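Local coordinates for putative TOXIN related protein (PDB 3K0Y), which is of unknown function but has a NigD-like architecture, an OB domain followed by a beta sandwich, and is probably exported from the cytoplasm, at residues A[19-22]-A[26-29]; A[150-155]-A[169-174]; A[122-127]-A[134-139]; A[13-18]-A[112-117]. All coordinates share one frame; numbering follows the deposited sequence.

Interaction 1: A[19-22]-A[26-29]; sequences VPEG and YYLR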
loop_
_atom_site.group_PDB
_atom_site.type_symbol
_atom_site.label_atom_id
_atom_site.label_comp_id
_atom_site.label_asym_id
_atom_site.label_seq_id
_atom_site.Cartn_x
_atom_site.Cartn_y
_atom_site.Cartn_z
ATOM N N VAL A 19 -11.132 -7.075 -6.837
ATOM C CA VAL A 19 -10.889 -7.716 -8.131
ATOM C C VAL A 19 -12.138 -7.678 -8.995
ATOM O O VAL A 19 -13.069 -8.417 -8.732
ATOM C CB VAL A 19 -10.395 -9.176 -7.970
ATOM C CG1 VAL A 19 -10.021 -9.729 -9.335
ATOM C CG2 VAL A 19 -9.185 -9.233 -7.001
ATOM N N PRO A 20 -12.168 -6.805 -10.019
ATOM C CA PRO A 20 -13.326 -6.746 -10.950
ATOM C C PRO A 20 -13.631 -8.044 -11.685
ATOM O O PRO A 20 -12.780 -8.910 -11.776
ATOM C CB PRO A 20 -12.898 -5.687 -11.965
ATOM C CG PRO A 20 -11.938 -4.811 -11.204
ATOM C CD PRO A 20 -11.177 -5.756 -10.337
ATOM N N GLU A 21 -14.840 -8.152 -12.232
ATOM C CA GLU A 21 -15.199 -9.251 -13.146
ATOM C C GLU A 21 -16.025 -8.816 -14.370
ATOM O O GLU A 21 -15.773 -9.269 -15.490
ATOM C CB GLU A 21 -15.973 -10.310 -12.382
ATOM C CG GLU A 21 -15.135 -11.074 -11.382
ATOM C CD GLU A 21 -15.981 -11.993 -10.550
ATOM O OE1 GLU A 21 -17.065 -11.533 -10.118
ATOM O OE2 GLU A 21 -15.574 -13.163 -10.332
ATOM N N GLY A 22 -17.033 -7.979 -14.145
ATOM C CA GLY A 22 -17.849 -7.431 -15.224
ATOM C C GLY A 22 -18.834 -6.398 -14.692
ATOM O O GLY A 22 -19.385 -6.567 -13.596
ATOM N N TYR A 26 -17.511 -7.542 -8.574
ATOM C CA TYR A 26 -16.147 -7.685 -8.061
ATOM C C TYR A 26 -16.124 -8.630 -6.887
ATOM O O TYR A 26 -17.122 -8.785 -6.193
ATOM C CB TYR A 26 -15.604 -6.308 -7.628
ATOM C CG TYR A 26 -16.307 -5.700 -6.424
ATOM C CD1 TYR A 26 -17.519 -5.008 -6.549
ATOM C CD2 TYR A 26 -15.766 -5.838 -5.151
ATOM C CE1 TYR A 26 -18.169 -4.456 -5.432
ATOM C CE2 TYR A 26 -16.395 -5.293 -4.026
ATOM C CZ TYR A 26 -17.588 -4.601 -4.175
ATOM O OH TYR A 26 -18.174 -4.081 -3.047
ATOM N N TYR A 27 -14.981 -9.258 -6.652
ATOM C CA TYR A 27 -14.760 -9.915 -5.356
ATOM C C TYR A 27 -13.576 -9.268 -4.638
ATOM O O TYR A 27 -12.913 -8.413 -5.190
ATOM C CB TYR A 27 -14.636 -11.429 -5.490
ATOM C CG TYR A 27 -13.387 -11.946 -6.136
ATOM C CD1 TYR A 27 -12.262 -12.215 -5.386
ATOM C CD2 TYR A 27 -13.351 -12.219 -7.485
ATOM C CE1 TYR A 27 -11.139 -12.713 -5.960
ATOM C CE2 TYR A 27 -12.229 -12.726 -8.075
ATOM C CZ TYR A 27 -11.131 -12.974 -7.313
ATOM O OH TYR A 27 -10.004 -13.468 -7.899
ATOM N N LEU A 28 -13.365 -9.634 -3.390
ATOM C CA LEU A 28 -12.331 -9.021 -2.560
ATOM C C LEU A 28 -11.327 -10.060 -2.169
ATOM O O LEU A 28 -11.723 -11.158 -1.749
ATOM C CB LEU A 28 -12.943 -8.427 -1.300
ATOM C CG LEU A 28 -13.913 -7.285 -1.560
ATOM C CD1 LEU A 28 -14.769 -7.093 -0.340
ATOM C CD2 LEU A 28 -13.164 -6.011 -1.912
ATOM N N ARG A 29 -10.043 -9.721 -2.281
ATOM C CA ARG A 29 -8.943 -10.619 -1.887
ATOM C C ARG A 29 -8.244 -10.102 -0.615
ATOM O O ARG A 29 -7.733 -8.999 -0.594
ATOM C CB ARG A 29 -7.940 -10.775 -3.043
ATOM C CG ARG A 29 -6.945 -11.919 -2.790
ATOM C CD ARG A 29 -6.231 -12.387 -4.025
ATOM N NE ARG A 29 -5.476 -11.293 -4.624
ATOM C CZ ARG A 29 -5.701 -10.761 -5.828
ATOM N NH1 ARG A 29 -6.630 -11.242 -6.621
ATOM N NH2 ARG A 29 -4.969 -9.743 -6.240
#
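V19 and P20 pair with Y27 and Y26 in an antiparallel hairpin at the surface of the N-terminal domain, where strand 11-22 turns back into strand 25-30. The short segment axes approach to 4.6 Å and run 161° apart. V19 and Y27 form the hydrogen-bonded pair: V19 N meets Y27 O at 2.8 Å in an almost straight bond (168°), and Y27 N returns to V19 O at 2.9 Å. P20 stands against Y26 in a non-hydrogen-bonded pair, so its lack of an N-H costs no bond here. V19 O also takes a CA-H...O contact from Y26 CA at 3.2 Å. On the other face of the strands the Y27 ring lies alongside V19, whose CB sits over its centre in a CH-pi contact, 4.0 Å from the centroid. Y27 CG falls between its backbone N and carbonyl carbon (chi1 71°), which folds the ring over V19. E21 OE2 approaches the ring edge, 3.7 Å from Y27 CD2. V19 CG2 lies 3.3 Å from R29 NH1, on a guanidinium that D117 holds by a salt bridge. Such a beta hairpin between consecutive antiparallel strands is a regular element of the OB barrel.

Interaction 2: A[150-155]-A[169-174]; sequences LEFRHN and VAFNLS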
loop_
_atom_site.group_PDB
_atom_site.type_symbol
_atom_site.label_atom_id
_atom_site.label_comp_id
_atom_site.label_asym_id
_atom_site.label_seq_id
_atom_site.Cartn_x
_atom_site.Cartn_y
_atom_site.Cartn_z
ATOM N N LEU A 150 13.788 0.573 -0.883
ATOM C CA LEU A 150 12.808 1.565 -1.304
ATOM C C LEU A 150 12.769 2.743 -0.355
ATOM O O LEU A 150 13.236 2.646 0.785
ATOM C CB LEU A 150 11.450 0.927 -1.418
ATOM C CG LEU A 150 11.345 -0.340 -2.262
ATOM C CD1 LEU A 150 10.042 -1.110 -1.889
ATOM C CD2 LEU A 150 11.314 0.005 -3.723
ATOM N N GLU A 151 12.237 3.873 -0.841
ATOM C CA GLU A 151 12.025 5.038 -0.005
ATOM C C GLU A 151 10.557 5.463 -0.080
ATOM O O GLU A 151 10.006 5.638 -1.167
ATOM C CB GLU A 151 12.868 6.216 -0.465
ATOM C CG GLU A 151 14.301 6.036 -0.401
ATOM C CD GLU A 151 15.107 7.248 -0.951
ATOM O OE1 GLU A 151 14.547 8.160 -1.602
ATOM O OE2 GLU A 151 16.320 7.259 -0.708
ATOM N N PHE A 152 9.937 5.620 1.072
ATOM C CA PHE A 152 8.616 6.131 1.176
ATOM C C PHE A 152 8.762 7.624 1.296
ATOM O O PHE A 152 9.399 8.122 2.192
ATOM C CB PHE A 152 7.894 5.562 2.399
ATOM C CG PHE A 152 6.548 6.180 2.645
ATOM C CD1 PHE A 152 5.539 6.046 1.708
ATOM C CD2 PHE A 152 6.303 6.906 3.777
ATOM C CE1 PHE A 152 4.300 6.625 1.918
ATOM C CE2 PHE A 152 5.065 7.473 4.018
ATOM C CZ PHE A 152 4.044 7.329 3.087
ATOM N N ARG A 153 8.137 8.339 0.384
ATOM C CA ARG A 153 8.301 9.767 0.259
ATOM C C ARG A 153 6.966 10.504 0.457
ATOM O O ARG A 153 5.889 10.004 0.057
ATOM C CB ARG A 153 8.859 10.021 -1.133
ATOM C CG ARG A 153 10.234 9.444 -1.333
ATOM C CD ARG A 153 11.163 10.481 -0.900
ATOM N NE ARG A 153 12.535 10.242 -1.275
ATOM C CZ ARG A 153 13.455 11.188 -1.230
ATOM N NH1 ARG A 153 13.130 12.404 -0.848
ATOM N NH2 ARG A 153 14.696 10.902 -1.531
ATOM N N HIS A 154 7.051 11.668 1.117
ATOM C CA HIS A 154 5.909 12.505 1.446
ATOM C C HIS A 154 6.267 13.948 1.176
ATOM O O HIS A 154 7.283 14.459 1.715
ATOM C CB HIS A 154 5.508 12.271 2.895
ATOM C CG HIS A 154 4.535 13.266 3.467
ATOM N ND1 HIS A 154 4.864 14.068 4.532
ATOM C CD2 HIS A 154 3.231 13.515 3.203
ATOM C CE1 HIS A 154 3.823 14.812 4.866
ATOM N NE2 HIS A 154 2.817 14.506 4.066
ATOM N N ASN A 155 5.472 14.579 0.306
ATOM C CA ASN A 155 5.570 16.030 0.071
ATOM C C ASN A 155 4.293 16.720 0.513
ATOM O O ASN A 155 3.251 16.496 -0.074
ATOM C CB ASN A 155 5.759 16.316 -1.414
ATOM C CG ASN A 155 6.483 17.622 -1.681
ATOM O OD1 ASN A 155 6.370 18.573 -0.936
ATOM N ND2 ASN A 155 7.245 17.647 -2.751
ATOM N N VAL A 169 -2.121 4.143 2.468
ATOM C CA VAL A 169 -1.697 3.968 1.091
ATOM C C VAL A 169 -1.305 2.498 0.876
ATOM O O VAL A 169 -0.905 1.778 1.818
ATOM C CB VAL A 169 -0.528 4.960 0.770
ATOM C CG1 VAL A 169 0.748 4.628 1.654
ATOM C CG2 VAL A 169 -0.208 4.977 -0.711
ATOM N N ALA A 170 -1.360 2.062 -0.370
ATOM C CA ALA A 170 -0.877 0.761 -0.809
ATOM C C ALA A 170 -0.092 0.947 -2.085
ATOM O O ALA A 170 -0.539 1.687 -2.975
ATOM C CB ALA A 170 -2.058 -0.173 -1.058
ATOM N N PHE A 171 1.099 0.335 -2.140
ATOM C CA PHE A 171 1.964 0.375 -3.328
ATOM C C PHE A 171 2.106 -1.024 -3.956
ATOM O O PHE A 171 2.452 -2.006 -3.287
ATOM C CB PHE A 171 3.352 0.928 -2.969
ATOM C CG PHE A 171 3.326 2.348 -2.464
ATOM C CD1 PHE A 171 3.156 3.417 -3.342
ATOM C CD2 PHE A 171 3.530 2.638 -1.121
ATOM C CE1 PHE A 171 3.158 4.717 -2.881
ATOM C CE2 PHE A 171 3.561 3.972 -0.675
ATOM C CZ PHE A 171 3.365 4.987 -1.520
ATOM N N ASN A 172 1.815 -1.111 -5.247
ATOM C CA ASN A 172 1.885 -2.362 -5.961
ATOM C C ASN A 172 3.362 -2.689 -6.135
ATOM O O ASN A 172 4.122 -1.902 -6.701
ATOM C CB ASN A 172 1.148 -2.217 -7.302
ATOM C CG ASN A 172 0.928 -3.522 -8.015
ATOM O OD1 ASN A 172 1.777 -4.407 -7.973
ATOM N ND2 ASN A 172 -0.168 -3.618 -8.766
ATOM N N LEU A 173 3.780 -3.847 -5.635
ATOM C CA LEU A 173 5.197 -4.248 -5.721
ATOM C C LEU A 173 5.527 -5.122 -6.908
ATOM O O LEU A 173 6.629 -5.658 -6.999
ATOM C CB LEU A 173 5.631 -4.983 -4.451
ATOM C CG LEU A 173 5.490 -4.162 -3.179
ATOM C CD1 LEU A 173 5.879 -4.969 -1.931
ATOM C CD2 LEU A 173 6.301 -2.908 -3.284
ATOM N N SER A 174 4.592 -5.277 -7.821
ATOM C CA SER A 174 4.760 -6.266 -8.861
ATOM C C SER A 174 5.879 -5.898 -9.852
ATOM O O SER A 174 6.270 -6.734 -10.620
ATOM C CB SER A 174 3.421 -6.478 -9.595
ATOM O OG SER A 174 3.088 -5.343 -10.355
#
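F152 and F171 cross at about a right angle, with F152 CD1 3.7 Å from F171 CE2. They meet mainly along their rims: CE2 and CZ of F171 lie close to the plane of the F152 ring at its edge, and F152 CE1 in turn lies in the plane of the F171 ring. F152 reaches across because its CG is anti to the backbone N (chi1 174°). V169 fills in beside the pair, CG1 standing 4.1 Å from F152 CE1 while CG2 lies over one face of F171, offset toward the rim. No hydrogen bond links the segments, and the CA atoms of F152 and F171 are 9.9 Å apart, the spacing of two facing layers: strand 149-155 belongs to the four-stranded sheet of the C-terminal beta sandwich, strand 163-172 to the opposing sheet. Further along, L150 CD1 and L173 CD2 touch loosely at 4.4 Å. E151 and R153 take no part in this packing and pair with each other instead. R153 grips E151 side-on, its NE (2.9 Å) and NH2 (2.7 Å) converging on E151 OE1 from one face of the carboxylate, while D98 takes its NH1. At the end of strand 163-172, N172 OD1 accepts from S174 N at 3.0 Å, an Asx turn.

Interaction 3: A[122-127]-A[134-139]; sequences IYFETL and HFINLI
H134 reaches toward T126 and L127 from the foot of strand 135-139, and F124 meets I136 deeper in the core. The CB of H134 is directed at strand 119-128, and its CG lies anti to the carbonyl carbon (chi1 -61°), which carries the imidazole to the end of that strand. Going round the ring, ND1 lies 4.3 Å from T126 CG2, a loose approach oblique to the ring. CE1 is the atom that touches: it lies 3.4 Å from L127 O, which sits at the ring edge and in its plane. NE2, the next atom, is already 4.1 Å from L127 O. The nitrogens have hydrogen-bond partners beyond the two segments, ND1 with H154 NE2 and NE2 with D159 OD2, and W128 stacks on the ring; both polar atoms of this imidazole are thus engaged and its rotation should be well fixed. T126 OG1 is likewise occupied, hydrogen-bonded to P105 O.

The second point of contact is purely apolar. F124 and I136 come from opposite directions, and F124 CZ meets I136 CD1 at 3.7 Å, oblique to the phenyl ring. CA atoms of F124 and I136 remain 10.7 Å apart, and no hydrogen bond crosses between the segments. Strands that follow each other in the chain yet lie in different sheets, joined by a short connection and packed through their side chains, form a beta arch; here it passes from one layer of the C-terminal beta sandwich to the other.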
loop_
_atom_site.group_PDB
_atom_site.type_symbol
_atom_site.label_atom_id
_atom_site.label_comp_id
_atom_site.label_asym_id
_atom_site.label_seq_id
_atom_site.Cartn_x
_atom_site.Cartn_y
_atom_site.Cartn_z
ATOM N N ILE A 122 0.737 0.862 4.098
ATOM C CA ILE A 122 1.187 1.774 5.070
ATOM C C ILE A 122 0.031 2.522 5.691
ATOM O O ILE A 122 -0.880 2.932 4.995
ATOM C CB ILE A 122 2.185 2.801 4.491
ATOM C CG1 ILE A 122 3.375 2.115 3.853
ATOM C CG2 ILE A 122 2.678 3.706 5.620
ATOM C CD1 ILE A 122 4.397 3.072 3.165
ATOM N N TYR A 123 0.061 2.629 7.018
ATOM C CA TYR A 123 -0.731 3.554 7.818
ATOM C C TYR A 123 0.264 4.498 8.468
ATOM O O TYR A 123 1.119 4.057 9.245
ATOM C CB TYR A 123 -1.510 2.814 8.929
ATOM C CG TYR A 123 -2.364 3.703 9.824
ATOM C CD1 TYR A 123 -3.682 4.006 9.501
ATOM C CD2 TYR A 123 -1.839 4.247 10.998
ATOM C CE1 TYR A 123 -4.492 4.823 10.343
ATOM C CE2 TYR A 123 -2.610 5.065 11.846
ATOM C CZ TYR A 123 -3.935 5.351 11.503
ATOM O OH TYR A 123 -4.664 6.162 12.328
ATOM N N PHE A 124 0.140 5.793 8.191
ATOM C CA PHE A 124 1.138 6.785 8.618
ATOM C C PHE A 124 0.432 8.006 9.146
ATOM O O PHE A 124 -0.772 8.213 8.886
ATOM C CB PHE A 124 2.096 7.168 7.470
ATOM C CG PHE A 124 1.440 7.996 6.357
ATOM C CD1 PHE A 124 0.764 7.380 5.337
ATOM C CD2 PHE A 124 1.490 9.384 6.379
ATOM C CE1 PHE A 124 0.132 8.133 4.334
ATOM C CE2 PHE A 124 0.841 10.151 5.383
ATOM C CZ PHE A 124 0.187 9.519 4.378
ATOM N N GLU A 125 1.152 8.810 9.911
ATOM C CA GLU A 125 0.599 10.054 10.390
ATOM C C GLU A 125 1.511 11.187 10.045
ATOM O O GLU A 125 2.693 11.012 9.872
ATOM C CB GLU A 125 0.434 10.044 11.913
ATOM C CG GLU A 125 -0.596 9.081 12.457
ATOM C CD GLU A 125 -0.558 9.018 13.993
ATOM O OE1 GLU A 125 0.440 8.492 14.591
ATOM O OE2 GLU A 125 -1.523 9.513 14.581
ATOM N N THR A 126 0.941 12.371 9.962
ATOM C CA THR A 126 1.735 13.556 9.664
ATOM C C THR A 126 0.894 14.752 10.055
ATOM O O THR A 126 -0.154 14.577 10.666
ATOM C CB THR A 126 2.194 13.542 8.175
ATOM O OG1 THR A 126 3.188 14.547 7.949
ATOM C CG2 THR A 126 1.046 13.704 7.220
ATOM N N LEU A 127 1.356 15.952 9.718
ATOM C CA LEU A 127 0.647 17.183 10.029
ATOM C C LEU A 127 -0.000 17.699 8.741
ATOM O O LEU A 127 0.640 17.683 7.679
ATOM C CB LEU A 127 1.626 18.221 10.612
ATOM C CG LEU A 127 2.248 17.884 11.985
ATOM C CD1 LEU A 127 3.523 18.678 12.266
ATOM C CD2 LEU A 127 1.204 18.165 13.098
ATOM N N HIS A 134 -1.269 16.433 -0.316
ATOM C CA HIS A 134 0.064 15.876 -0.136
ATOM C C HIS A 134 0.330 14.784 -1.192
ATOM O O HIS A 134 -0.571 14.062 -1.544
ATOM C CB HIS A 134 0.216 15.290 1.259
ATOM C CG HIS A 134 0.045 16.275 2.368
ATOM N ND1 HIS A 134 0.525 16.042 3.639
ATOM C CD2 HIS A 134 -0.580 17.485 2.413
ATOM C CE1 HIS A 134 0.229 17.082 4.409
ATOM N NE2 HIS A 134 -0.435 17.971 3.686
ATOM N N PHE A 135 1.573 14.693 -1.679
ATOM C CA PHE A 135 1.998 13.728 -2.698
ATOM C C PHE A 135 2.712 12.591 -1.976
ATOM O O PHE A 135 3.674 12.846 -1.286
ATOM C CB PHE A 135 2.981 14.441 -3.612
ATOM C CG PHE A 135 3.260 13.778 -4.937
ATOM C CD1 PHE A 135 2.309 13.011 -5.598
ATOM C CD2 PHE A 135 4.450 14.077 -5.583
ATOM C CE1 PHE A 135 2.542 12.488 -6.863
ATOM C CE2 PHE A 135 4.730 13.559 -6.858
ATOM C CZ PHE A 135 3.747 12.762 -7.512
ATOM N N ILE A 136 2.260 11.359 -2.197
ATOM C CA ILE A 136 2.660 10.161 -1.442
ATOM C C ILE A 136 3.242 9.193 -2.461
ATOM O O ILE A 136 2.568 8.834 -3.428
ATOM C CB ILE A 136 1.424 9.453 -0.780
ATOM C CG1 ILE A 136 0.588 10.417 0.051
ATOM C CG2 ILE A 136 1.827 8.343 0.136
ATOM C CD1 ILE A 136 1.409 11.046 1.222
ATOM N N ASN A 137 4.486 8.773 -2.262
ATOM C CA ASN A 137 5.119 7.865 -3.221
ATOM C C ASN A 137 6.089 6.856 -2.609
ATOM O O ASN A 137 6.591 7.032 -1.515
ATOM C CB ASN A 137 5.907 8.664 -4.258
ATOM C CG ASN A 137 5.021 9.378 -5.232
ATOM O OD1 ASN A 137 4.478 8.766 -6.142
ATOM N ND2 ASN A 137 4.842 10.675 -5.023
ATOM N N LEU A 138 6.380 5.841 -3.385
ATOM C CA LEU A 138 7.397 4.851 -3.045
ATOM C C LEU A 138 8.331 4.789 -4.253
ATOM O O LEU A 138 7.855 4.580 -5.374
ATOM C CB LEU A 138 6.742 3.502 -2.840
ATOM C CG LEU A 138 7.644 2.407 -2.272
ATOM C CD1 LEU A 138 7.940 2.698 -0.818
ATOM C CD2 LEU A 138 6.958 1.037 -2.458
ATOM N N ILE A 139 9.623 4.996 -4.024
ATOM C CA ILE A 139 10.614 5.003 -5.097
ATOM C C ILE A 139 11.804 4.127 -4.820
ATOM O O ILE A 139 12.080 3.748 -3.668
ATOM C CB ILE A 139 11.124 6.385 -5.388
ATOM C CG1 ILE A 139 12.008 6.915 -4.248
ATOM C CG2 ILE A 139 9.930 7.322 -5.684
ATOM C CD1 ILE A 139 12.636 8.292 -4.572
#

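Interaction 4: A[13-18]-A[112-117]; sequences IAVATV and NMWIGD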
loop_
_atom_site.group_PDB
_atom_site.type_symbol
_atom_site.label_atom_id
_atom_site.label_comp_id
_atom_site.label_asym_id
_atom_site.label_seq_id
_atom_site.Cartn_x
_atom_site.Cartn_y
_atom_site.Cartn_z
ATOM N N ILE A 13 -13.203 -5.580 9.953
ATOM C CA ILE A 13 -12.619 -4.488 9.201
ATOM C C ILE A 13 -11.269 -4.943 8.731
ATOM O O ILE A 13 -10.485 -5.437 9.511
ATOM C CB ILE A 13 -12.527 -3.191 10.006
ATOM C CG1 ILE A 13 -13.879 -2.916 10.703
ATOM C CG2 ILE A 13 -12.199 -2.022 9.047
ATOM C CD1 ILE A 13 -14.056 -1.498 11.292
ATOM N N ALA A 14 -11.019 -4.822 7.427
ATOM C CA ALA A 14 -9.757 -5.268 6.836
ATOM C C ALA A 14 -9.416 -4.522 5.528
ATOM O O ALA A 14 -10.309 -3.978 4.854
ATOM C CB ALA A 14 -9.812 -6.787 6.597
ATOM N N VAL A 15 -8.122 -4.499 5.188
ATOM C CA VAL A 15 -7.658 -4.015 3.912
ATOM C C VAL A 15 -7.819 -5.196 2.929
ATOM O O VAL A 15 -7.470 -6.335 3.276
ATOM C CB VAL A 15 -6.209 -3.431 4.004
ATOM C CG1 VAL A 15 -5.652 -2.994 2.610
ATOM C CG2 VAL A 15 -6.171 -2.261 4.975
ATOM N N ALA A 16 -8.437 -4.937 1.769
ATOM C CA ALA A 16 -8.673 -5.934 0.725
ATOM C C ALA A 16 -8.289 -5.381 -0.631
ATOM O O ALA A 16 -8.400 -4.170 -0.872
ATOM C CB ALA A 16 -10.151 -6.314 0.659
ATOM N N THR A 17 -7.943 -6.282 -1.536
ATOM C CA THR A 17 -7.839 -5.945 -2.940
ATOM C C THR A 17 -9.159 -6.209 -3.661
ATOM O O THR A 17 -9.752 -7.261 -3.527
ATOM C CB THR A 17 -6.709 -6.694 -3.620
ATOM O OG1 THR A 17 -5.512 -6.520 -2.838
ATOM C CG2 THR A 17 -6.522 -6.184 -5.135
ATOM N N VAL A 18 -9.609 -5.204 -4.406
ATOM C CA VAL A 18 -10.785 -5.292 -5.219
ATOM C C VAL A 18 -10.431 -6.010 -6.520
ATOM O O VAL A 18 -9.539 -5.591 -7.256
ATOM C CB VAL A 18 -11.354 -3.868 -5.570
ATOM C CG1 VAL A 18 -12.547 -3.997 -6.552
ATOM C CG2 VAL A 18 -11.812 -3.092 -4.330
ATOM N N ASN A 112 2.562 -0.948 11.372
ATOM C CA ASN A 112 1.732 -0.058 10.553
ATOM C C ASN A 112 2.296 -0.034 9.151
ATOM O O ASN A 112 1.851 0.750 8.276
ATOM C CB ASN A 112 1.603 1.370 11.181
ATOM C CG ASN A 112 0.547 1.440 12.343
ATOM O OD1 ASN A 112 -0.196 0.505 12.580
ATOM N ND2 ASN A 112 0.478 2.581 13.028
HETATM N N MSE A 113 3.312 -0.865 8.919
HETATM C CA MSE A 113 3.779 -1.111 7.554
HETATM C C MSE A 113 3.802 -2.606 7.320
HETATM O O MSE A 113 4.407 -3.317 8.069
HETATM C CB MSE A 113 5.199 -0.573 7.369
HETATM C CG MSE A 113 5.552 -0.539 5.925
HETATM SE SE MSE A 113 7.328 0.136 5.432
HETATM C CE MSE A 113 7.336 1.836 6.206
ATOM N N TRP A 114 3.147 -3.107 6.273
ATOM C CA TRP A 114 3.177 -4.546 6.053
ATOM C C TRP A 114 2.996 -4.926 4.606
ATOM O O TRP A 114 2.382 -4.181 3.862
ATOM C CB TRP A 114 2.124 -5.233 6.936
ATOM C CG TRP A 114 0.712 -5.079 6.486
ATOM C CD1 TRP A 114 -0.030 -5.995 5.806
ATOM C CD2 TRP A 114 -0.124 -3.933 6.658
ATOM N NE1 TRP A 114 -1.271 -5.508 5.566
ATOM C CE2 TRP A 114 -1.358 -4.233 6.056
ATOM C CE3 TRP A 114 0.035 -2.697 7.289
ATOM C CZ2 TRP A 114 -2.422 -3.352 6.069
ATOM C CZ3 TRP A 114 -1.059 -1.804 7.295
ATOM C CH2 TRP A 114 -2.252 -2.153 6.694
ATOM N N ILE A 115 3.514 -6.097 4.222
ATOM C CA ILE A 115 3.290 -6.666 2.907
ATOM C C ILE A 115 2.034 -7.517 2.924
ATOM O O ILE A 115 1.853 -8.332 3.819
ATOM C CB ILE A 115 4.488 -7.513 2.402
ATOM C CG1 ILE A 115 5.725 -6.614 2.233
ATOM C CG2 ILE A 115 4.152 -8.124 1.013
ATOM C CD1 ILE A 115 6.998 -7.407 1.871
ATOM N N GLY A 116 1.126 -7.281 1.980
ATOM C CA GLY A 116 -0.105 -8.051 1.892
ATOM C C GLY A 116 -0.604 -8.028 0.455
ATOM O O GLY A 116 -0.698 -6.943 -0.169
ATOM N N ASP A 117 -0.880 -9.224 -0.072
ATOM C CA ASP A 117 -1.365 -9.438 -1.420
ATOM C C ASP A 117 -0.492 -8.691 -2.474
ATOM O O ASP A 117 -1.017 -8.124 -3.398
ATOM C CB ASP A 117 -2.854 -9.025 -1.522
ATOM C CG ASP A 117 -3.466 -9.358 -2.889
ATOM O OD1 ASP A 117 -3.262 -10.494 -3.349
ATOM O OD2 ASP A 117 -4.118 -8.496 -3.532
#
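The interface between the OB domain and the beta sandwich brings V15 and T17, on strand 11-22 of the first, against W114 and D117 of the second. D117 lies in the turn of the beta hairpin that joins strand 113-116 to strand 119-128. This is a contact of side chains and not strand pairing: the CA atoms of V15 and G116 are 8.8 Å apart, those of T17 and D117 7.5 Å, and no backbone hydrogen bond joins the segments. The touching parts nevertheless run in roughly the same direction, 31° apart.

Two points carry the contact. The apolar one is V15 CG2, which comes obliquely to the edge of the indole, near its plane, 4.1 Å from W114 CZ2. The polar end of that indole is held from the OB side as well, NE1 hydrogen-bonding to D31 OD2, and a bound nonaethylene glycol, probably from the crystallisation liquor, lies about 3 Å from the W114 side chain.

The polar point is buried. D117 has its CG anti to the backbone N (chi1 -174°), extending the carboxylate toward strand 11-22. One oxygen, OD1, forms salt bridges with both R29 and K207, so the group is probably kept ionised. T17 OG1 is also hydrogen-bonded to R53 NE, so the hydroxyl accepts from a cationic side chain while it donates to the carboxylate. T17 OG1 gives its hydrogen to D117 OD2 at 2.5 Å, meeting that oxygen on its anti side, 19° out of the carboxylate plane.

In the fold
Followed from the N terminus, interaction 4 opens first, at 13-18, and closes only at 112-117, enclosing a loop of 93 residues. Interaction 1 closes within that loop, a local hairpin that shares strand 11-22 with interaction 4 and touches it directly. Interaction 3 follows, ending before interaction 2 opens; none of the contacts cross. Interactions 2 and 3, their centres about 8 Å apart, both bridge the two layers of the C-terminal sandwich through neighbouring strands, and a hydrogen bond between R153 N and N137 O joins them. Strand 113-116 of interaction 4 pairs with strand 119-128 of interaction 3, linking the domain interface to the sandwich core.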